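Local atomic coordinates of packaging enzyme P4 (Pseudomonas phage phi13, PDB entry 4BLP), a protein that probably hydrolyses nucleoside triphosphates as a hexameric RecA-like helicase motor to drive the viral RNA into the phage capsid. Residues H137-V141 with R142-S146; A189-D192 with L193-L197. All blocks are in the same frame, centred on the assembly; numbering follows the deposited sequence. Where two conformers were deposited one is given.

Interaction 1: residues H137-V141 with R142-S146; sequences HNWQV and RNHLS
His-137 and His-144 face each other as an antiparallel hydrogen-bonded pair that closes a small beta hairpin: His-137 N donates to His-144 O at 2.8 Å, and His-144 N returns a 2.8 Å bond to His-137 O. Within the loop, Val-141 N bonds to Trp-139 O at 2.8 Å round Gln-140, whose backbone angles (phi 73°, psi -45°) are those of a classic gamma turn. The tight side is aromatic. CG of His-144 stands anti to the backbone N (chi1 -164°), and the imidazole runs alongside Trp-139, its CD2 lying 3.7 Å from Trp-139 CD1 at the indole edge, with the planes oblique. ND1 of His-144 donates to a lone pair of Leu-145 O at 2.8 Å, almost within the ring plane; NE2 bonds to His-149, so both nitrogens restrain the ring's rotation. Nearer the turn, Val-141 CG2 packs 3.8 Å from His-144 N. The solvent side is looser: Asn-138 OD1 comes no nearer to Arg-142 than 3.9 Å, at CA, and the extended arginine leads outward. The hairpin lies over the central mixed sheet, Trp-139 and His-144 resting on Leu-252 of strand 252-257 and Val-141 on Ile-293 of strand 287-295, while Trp-139 also meets Trp-162 of helix 159-164.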
ATOM      1  N   HIS D 137       5.494  34.537  26.465  1.00 13.56           N
ATOM      2  CA  HIS D 137       4.350  35.199  25.823  1.00 12.38           C
ATOM      3  C   HIS D 137       3.144  35.286  26.705  1.00 17.46           C
ATOM      4  O   HIS D 137       2.882  34.372  27.475  1.00 15.20           O
ATOM      5  CB  HIS D 137       3.980  34.389  24.548  1.00 11.67           C
ATOM      6  CG  HIS D 137       5.104  34.338  23.560  1.00 14.65           C
ATOM      7  ND1 HIS D 137       6.061  33.314  23.576  1.00 17.05           N
ATOM      8  CD2 HIS D 137       5.473  35.263  22.648  1.00 15.06           C
ATOM      9  CE1 HIS D 137       6.920  33.623  22.608  1.00 15.06           C
ATOM     10  NE2 HIS D 137       6.628  34.797  22.049  1.00 16.36           N
ATOM     11  N   ASN D 138       2.354  36.355  26.517  1.00 16.11           N
ATOM     12  CA  ASN D 138       1.147  36.568  27.298  1.00 17.30           C
ATOM     13  C   ASN D 138      -0.029  35.953  26.570  1.00 19.44           C
ATOM     14  O   ASN D 138      -0.630  36.573  25.689  1.00 20.25           O
ATOM     15  CB  ASN D 138       0.930  38.085  27.573  1.00 18.17           C
ATOM     16  CG  ASN D 138      -0.119  38.376  28.616  1.00 42.18           C
ATOM     17  OD1 ASN D 138      -0.853  37.498  29.074  1.00 27.64           O
ATOM     18  ND2 ASN D 138      -0.224  39.633  29.013  1.00 47.58           N
ATOM     19  N   TRP D 139      -0.281  34.671  26.845  1.00 15.93           N
ATOM     20  CA  TRP D 139      -1.396  33.929  26.260  1.00 14.35           C
ATOM     21  C   TRP D 139      -1.875  32.974  27.311  1.00 16.52           C
ATOM     22  O   TRP D 139      -1.157  32.010  27.601  1.00 15.15           O
ATOM     23  CB  TRP D 139      -0.998  33.173  24.978  1.00 12.41           C
ATOM     24  CG  TRP D 139      -2.072  32.226  24.482  1.00 13.25           C
ATOM     25  CD1 TRP D 139      -2.034  30.863  24.489  1.00 15.45           C
ATOM     26  CD2 TRP D 139      -3.328  32.589  23.890  1.00 12.72           C
ATOM     27  NE1 TRP D 139      -3.210  30.356  23.989  1.00 13.47           N
ATOM     28  CE2 TRP D 139      -4.016  31.392  23.598  1.00 15.71           C
ATOM     29  CE3 TRP D 139      -3.963  33.827  23.613  1.00 14.83           C
ATOM     30  CZ2 TRP D 139      -5.296  31.383  23.023  1.00 16.14           C
ATOM     31  CZ3 TRP D 139      -5.201  33.814  22.977  1.00 16.80           C
ATOM     32  CH2 TRP D 139      -5.862  32.603  22.706  1.00 16.53           C
ATOM     33  N   GLN D 140      -3.075  33.270  27.904  1.00 13.80           N
ATOM     34  CA  GLN D 140      -3.715  32.464  28.971  1.00 14.85           C
ATOM     35  C   GLN D 140      -2.964  32.643  30.288  1.00 19.81           C
ATOM     36  O   GLN D 140      -3.603  32.802  31.318  1.00 21.65           O
ATOM     37  CB  GLN D 140      -3.846  30.968  28.581  1.00 14.55           C
ATOM     38  CG  GLN D 140      -4.582  30.753  27.246  1.00 15.26           C
ATOM     39  CD  GLN D 140      -5.989  31.297  27.298  1.00 22.86           C
ATOM     40  OE1 GLN D 140      -6.832  30.822  28.063  1.00 17.52           O
ATOM     41  NE2 GLN D 140      -6.280  32.326  26.497  1.00 20.16           N
ATOM     42  N   VAL D 141      -1.616  32.599  30.260  1.00 15.66           N
ATOM     43  CA  VAL D 141      -0.715  32.885  31.395  1.00 16.27           C
ATOM     44  C   VAL D 141       0.259  33.936  30.884  1.00 20.33           C
ATOM     45  O   VAL D 141       0.450  34.034  29.671  1.00 20.11           O
ATOM     46  CB  VAL D 141       0.003  31.653  31.990  1.00 20.33           C
ATOM     47  CG1 VAL D 141      -1.007  30.668  32.576  1.00 21.07           C
ATOM     48  CG2 VAL D 141       0.928  30.978  30.965  1.00 18.87           C
ATOM     49  N   ARG D 142       0.905  34.696  31.793  1.00 17.48           N
ATOM     50  CA  ARG D 142       1.802  35.772  31.383  1.00 17.98           C
ATOM     51  C   ARG D 142       3.106  35.304  30.757  1.00 21.02           C
ATOM     52  O   ARG D 142       3.730  36.077  30.026  1.00 19.50           O
ATOM     53  CB  ARG D 142       2.136  36.663  32.602  1.00 21.88           C
ATOM     54  CG  ARG D 142       0.936  37.486  33.056  1.00 44.26           C
ATOM     55  CD  ARG D 142       1.295  38.419  34.177  1.00 69.57           C
ATOM     56  NE  ARG D 142       0.105  39.125  34.635  1.00 87.91           N
ATOM     57  CZ  ARG D 142       0.035  39.811  35.765  1.00107.43           C
ATOM     58  NH1 ARG D 142       1.092  39.894  36.566  1.00 96.60           N
ATOM     59  NH2 ARG D 142      -1.089  40.422  36.107  1.00 96.89           N
ATOM     60  N   ASN D 143       3.522  34.053  31.027  1.00 15.00           N
ATOM     61  CA  ASN D 143       4.832  33.568  30.612  1.00 13.34           C
ATOM     62  C   ASN D 143       4.760  32.224  29.899  1.00 13.43           C
ATOM     63  O   ASN D 143       5.549  31.326  30.182  1.00 13.65           O
ATOM     64  CB  ASN D 143       5.731  33.467  31.857  1.00 15.79           C
ATOM     65  CG  ASN D 143       5.206  32.519  32.923  1.00 23.28           C
ATOM     66  OD1 ASN D 143       4.011  32.163  32.963  1.00 19.31           O
ATOM     67  ND2 ASN D 143       6.115  32.041  33.749  1.00 20.90           N
ATOM     68  N   HIS D 144       3.883  32.141  28.891  1.00 11.11           N
ATOM     69  CA  HIS D 144       3.756  30.934  28.057  1.00 10.22           C
ATOM     70  C   HIS D 144       5.071  30.751  27.298  1.00 13.38           C
ATOM     71  O   HIS D 144       5.583  31.734  26.743  1.00 13.36           O
ATOM     72  CB  HIS D 144       2.567  31.131  27.097  1.00 10.32           C
ATOM     73  CG  HIS D 144       2.037  29.888  26.437  1.00 11.60           C
ATOM     74  ND1 HIS D 144       2.858  29.054  25.690  1.00 12.94           N
ATOM     75  CD2 HIS D 144       0.773  29.405  26.407  1.00 12.46           C
ATOM     76  CE1 HIS D 144       2.071  28.082  25.227  1.00 12.73           C
ATOM     77  NE2 HIS D 144       0.810  28.236  25.647  1.00 12.06           N
ATOM     78  N   LEU D 145       5.653  29.525  27.269  1.00 11.44           N
ATOM     79  CA  LEU D 145       6.877  29.374  26.457  1.00 11.39           C
ATOM     80  C   LEU D 145       6.566  29.558  24.973  1.00 12.04           C
ATOM     81  O   LEU D 145       5.424  29.344  24.535  1.00 12.17           O
ATOM     82  CB  LEU D 145       7.493  27.967  26.641  1.00 12.88           C
ATOM     83  CG  LEU D 145       8.189  27.723  28.003  1.00 18.09           C
ATOM     84  CD1 LEU D 145       8.704  26.277  28.059  1.00 18.04           C
ATOM     85  CD2 LEU D 145       9.347  28.716  28.242  1.00 18.75           C
ATOM     86  N   SER D 146       7.599  29.914  24.190  1.00 10.33           N
ATOM     87  CA  SER D 146       7.464  29.941  22.747  1.00  9.42           C
ATOM     88  C   SER D 146       7.175  28.505  22.279  1.00 11.26           C
ATOM     89  O   SER D 146       7.643  27.536  22.891  1.00 11.44           O
ATOM     90  CB  SER D 146       8.744  30.457  22.100  1.00 11.65           C
ATOM     91  OG  SER D 146       8.998  31.797  22.476  1.00 12.04           O
TER

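Interaction 2: residues A189-D192 with L193-L197; sequences AVAD and LTEML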
ATOM      1  N   ALA D 189      -6.751  35.175   4.763  1.00  9.30           N
ATOM      2  CA  ALA D 189      -7.067  33.882   4.173  1.00  9.83           C
ATOM      3  C   ALA D 189      -5.813  33.328   3.495  1.00 13.21           C
ATOM      4  O   ALA D 189      -5.121  34.063   2.783  1.00 13.28           O
ATOM      5  CB  ALA D 189      -8.208  34.055   3.170  1.00 11.60           C
ATOM      6  N   VAL D 190      -5.545  32.032   3.667  1.00  6.78           N
ATOM      7  CA  VAL D 190      -4.349  31.402   3.051  1.00  6.74           C
ATOM      8  C   VAL D 190      -4.795  30.126   2.349  1.00 11.70           C
ATOM      9  O   VAL D 190      -5.885  29.609   2.651  1.00  9.79           O
ATOM     10  CB  VAL D 190      -3.196  31.133   4.069  1.00  9.63           C
ATOM     11  CG1 VAL D 190      -2.683  32.461   4.668  1.00  8.44           C
ATOM     12  CG2 VAL D 190      -3.657  30.178   5.171  1.00  9.68           C
ATOM     13  N   ALA D 191      -3.932  29.597   1.441  1.00  9.69           N
ATOM     14  CA  ALA D 191      -4.305  28.426   0.659  1.00  9.72           C
ATOM     15  C   ALA D 191      -3.607  27.132   1.098  1.00 10.64           C
ATOM     16  O   ALA D 191      -4.286  26.115   1.301  1.00 10.62           O
ATOM     17  CB  ALA D 191      -4.045  28.692  -0.828  1.00 11.34           C
ATOM     18  N   ASP D 192      -2.254  27.120   1.156  1.00  9.64           N
ATOM     19  CA  ASP D 192      -1.534  25.847   1.435  1.00  7.81           C
ATOM     20  C   ASP D 192      -0.798  25.914   2.766  1.00 10.29           C
ATOM     21  O   ASP D 192      -0.787  26.959   3.438  1.00  9.50           O
ATOM     22  CB  ASP D 192      -0.546  25.523   0.297  1.00  9.68           C
ATOM     23  CG  ASP D 192       0.743  26.286   0.403  1.00 13.24           C
ATOM     24  OD1 ASP D 192       0.685  27.518   0.522  1.00 14.82           O
ATOM     25  OD2 ASP D 192       1.831  25.634   0.402  1.00 12.60           O
ATOM     26  N   LEU D 193      -0.177  24.813   3.131  1.00  6.70           N
ATOM     27  CA  LEU D 193       0.559  24.717   4.403  1.00  6.43           C
ATOM     28  C   LEU D 193       1.730  25.731   4.473  1.00  9.35           C
ATOM     29  O   LEU D 193       1.951  26.329   5.528  1.00  8.24           O
ATOM     30  CB  LEU D 193       1.071  23.270   4.518  1.00  6.47           C
ATOM     31  CG  LEU D 193       2.103  23.019   5.643  1.00 10.74           C
ATOM     32  CD1 LEU D 193       1.424  23.116   7.037  1.00 10.97           C
ATOM     33  CD2 LEU D 193       2.720  21.628   5.443  1.00  8.20           C
ATOM     34  N   THR D 194       2.485  25.924   3.356  1.00  8.33           N
ATOM     35  CA  THR D 194       3.628  26.835   3.426  1.00  7.97           C
ATOM     36  C   THR D 194       3.174  28.269   3.616  1.00 10.12           C
ATOM     37  O   THR D 194       3.784  28.993   4.419  1.00  9.87           O
ATOM     38  CB  THR D 194       4.550  26.726   2.182  1.00 11.77           C
ATOM     39  OG1 THR D 194       3.856  27.154   1.001  1.00 10.29           O
ATOM     40  CG2 THR D 194       5.090  25.304   1.990  1.00 12.54           C
ATOM     41  N   GLU D 195       2.114  28.686   2.893  1.00  7.94           N
ATOM     42  CA  GLU D 195       1.621  30.058   3.058  1.00  7.11           C
ATOM     43  C   GLU D 195       1.091  30.239   4.494  1.00 11.33           C
ATOM     44  O   GLU D 195       1.318  31.276   5.108  1.00  8.69           O
ATOM     45  CB  GLU D 195       0.505  30.345   2.021  1.00  7.60           C
ATOM     46  CG  GLU D 195       0.047  31.790   2.079  1.00 12.16           C
ATOM     47  CD  GLU D 195      -1.119  32.100   1.146  1.00 17.58           C
ATOM     48  OE1 GLU D 195      -1.790  31.155   0.662  1.00 13.92           O
ATOM     49  OE2 GLU D 195      -1.388  33.304   0.952  1.00 18.96           O
ATOM     50  N   MET D 196       0.338  29.268   4.988  1.00  8.04           N
ATOM     51  CA  MET D 196      -0.200  29.347   6.356  1.00  7.22           C
ATOM     52  C   MET D 196       0.938  29.553   7.362  1.00  9.39           C
ATOM     53  O   MET D 196       0.863  30.482   8.162  1.00  8.54           O
ATOM     54  CB  MET D 196      -0.974  28.052   6.678  1.00  8.46           C
ATOM     55  CG  MET D 196      -1.637  28.059   8.082  1.00 11.17           C
ATOM     56  SD  MET D 196      -0.476  27.722   9.453  1.00 12.09           S
ATOM     57  CE  MET D 196      -0.082  25.987   9.083  1.00 11.28           C
ATOM     58  N   LEU D 197       1.996  28.730   7.298  1.00  6.97           N
ATOM     59  CA  LEU D 197       3.088  28.841   8.262  0.56  6.49           C
ATOM     60  C   LEU D 197       3.867  30.146   8.115  1.00  9.71           C
ATOM     61  O   LEU D 197       4.207  30.743   9.117  1.00  9.49           O
ATOM     62  CB  LEU D 197       4.048  27.656   8.162  0.56  6.90           C
ATOM     63  CG  LEU D 197       5.044  27.519   9.332  0.56  9.72           C
ATOM     64  CD1 LEU D 197       4.370  27.504  10.742  0.56 10.34           C
ATOM     65  CD2 LEU D 197       5.868  26.271   9.163  0.56 10.38           C
TER
HETATM   66  O   HOH W   1      -3.405  34.659   0.912  1.00 35.14           O
HETATM   67  O   HOH W   2      -0.687  29.254  -1.047  1.00 27.24           O
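Asp-192 caps the first turn of helix 193-205, both oxygens of its carboxylate engaging the residues that follow. Its CG sits between the backbone N and the carbonyl carbon (chi1 80°), which turns the group back over the helix end. OD1 takes Glu-195 N at 3.0 Å from well above the carboxylate plane. OD2 receives the Thr-194 hydroxyl, OG1, at 2.6 Å on its syn lone pair, and also accepts a weak bond from Thr-194 N. The main chain of Asp-192 starts the helical ladder, with Met-196 N donating to Asp-192 O at 3.0 Å.

Glu-195 reaches back from the helix to the preceding segment. Extended from CB outward, it passes over Val-190, whose CG1 lies 3.8 Å from Glu-195 CG, and OE1 accepts Ala-191 N at 2.8 Å. A classical capping box would use the N-H of the N-cap residue itself; here the glutamate takes the one before it. Val-190 CG2 packs against Met-196 CB at 3.7 Å, adding an apolar contact.

Farther out, a water donates to both Asp-192 OD1 and Glu-195 OE1, and Arg-128 of a neighbouring subunit forms a salt bridge with Glu-195. Trp-174 covers Val-190 and Met-196, and its NE1 bonds to Ala-191 O. Two carboxylates with OD1 and OE1 only 4.4 Å apart should repel, but the bridging water, the backbone N-H groups of the helix start and the arginine across the interface probably offset that cost and favour the ionised forms.

Interaction 1 precedes interaction 2 along the chain, and their centres lie 25 Å apart on opposite sides of the chain's centre, with nearest atoms about 12 Å apart. The central mixed sheet relates them: the hairpin of 137-146 runs straight into strand 147-152, inside the sheet and followed by a probable Walker A loop, whereas 189-197 leads from strand 187-189, at the edge of the sheet within this chain, into helix 193-205. Each also meets a different neighbouring subunit. Interaction 1 does so slightly, through Leu-145, and interaction 2 extensively, by packing, backbone bonds and the pairing of Glu-195 with Arg-128 of that subunit. One is thus mainly a cover on the RecA-like core, the other part of the hexamer interface.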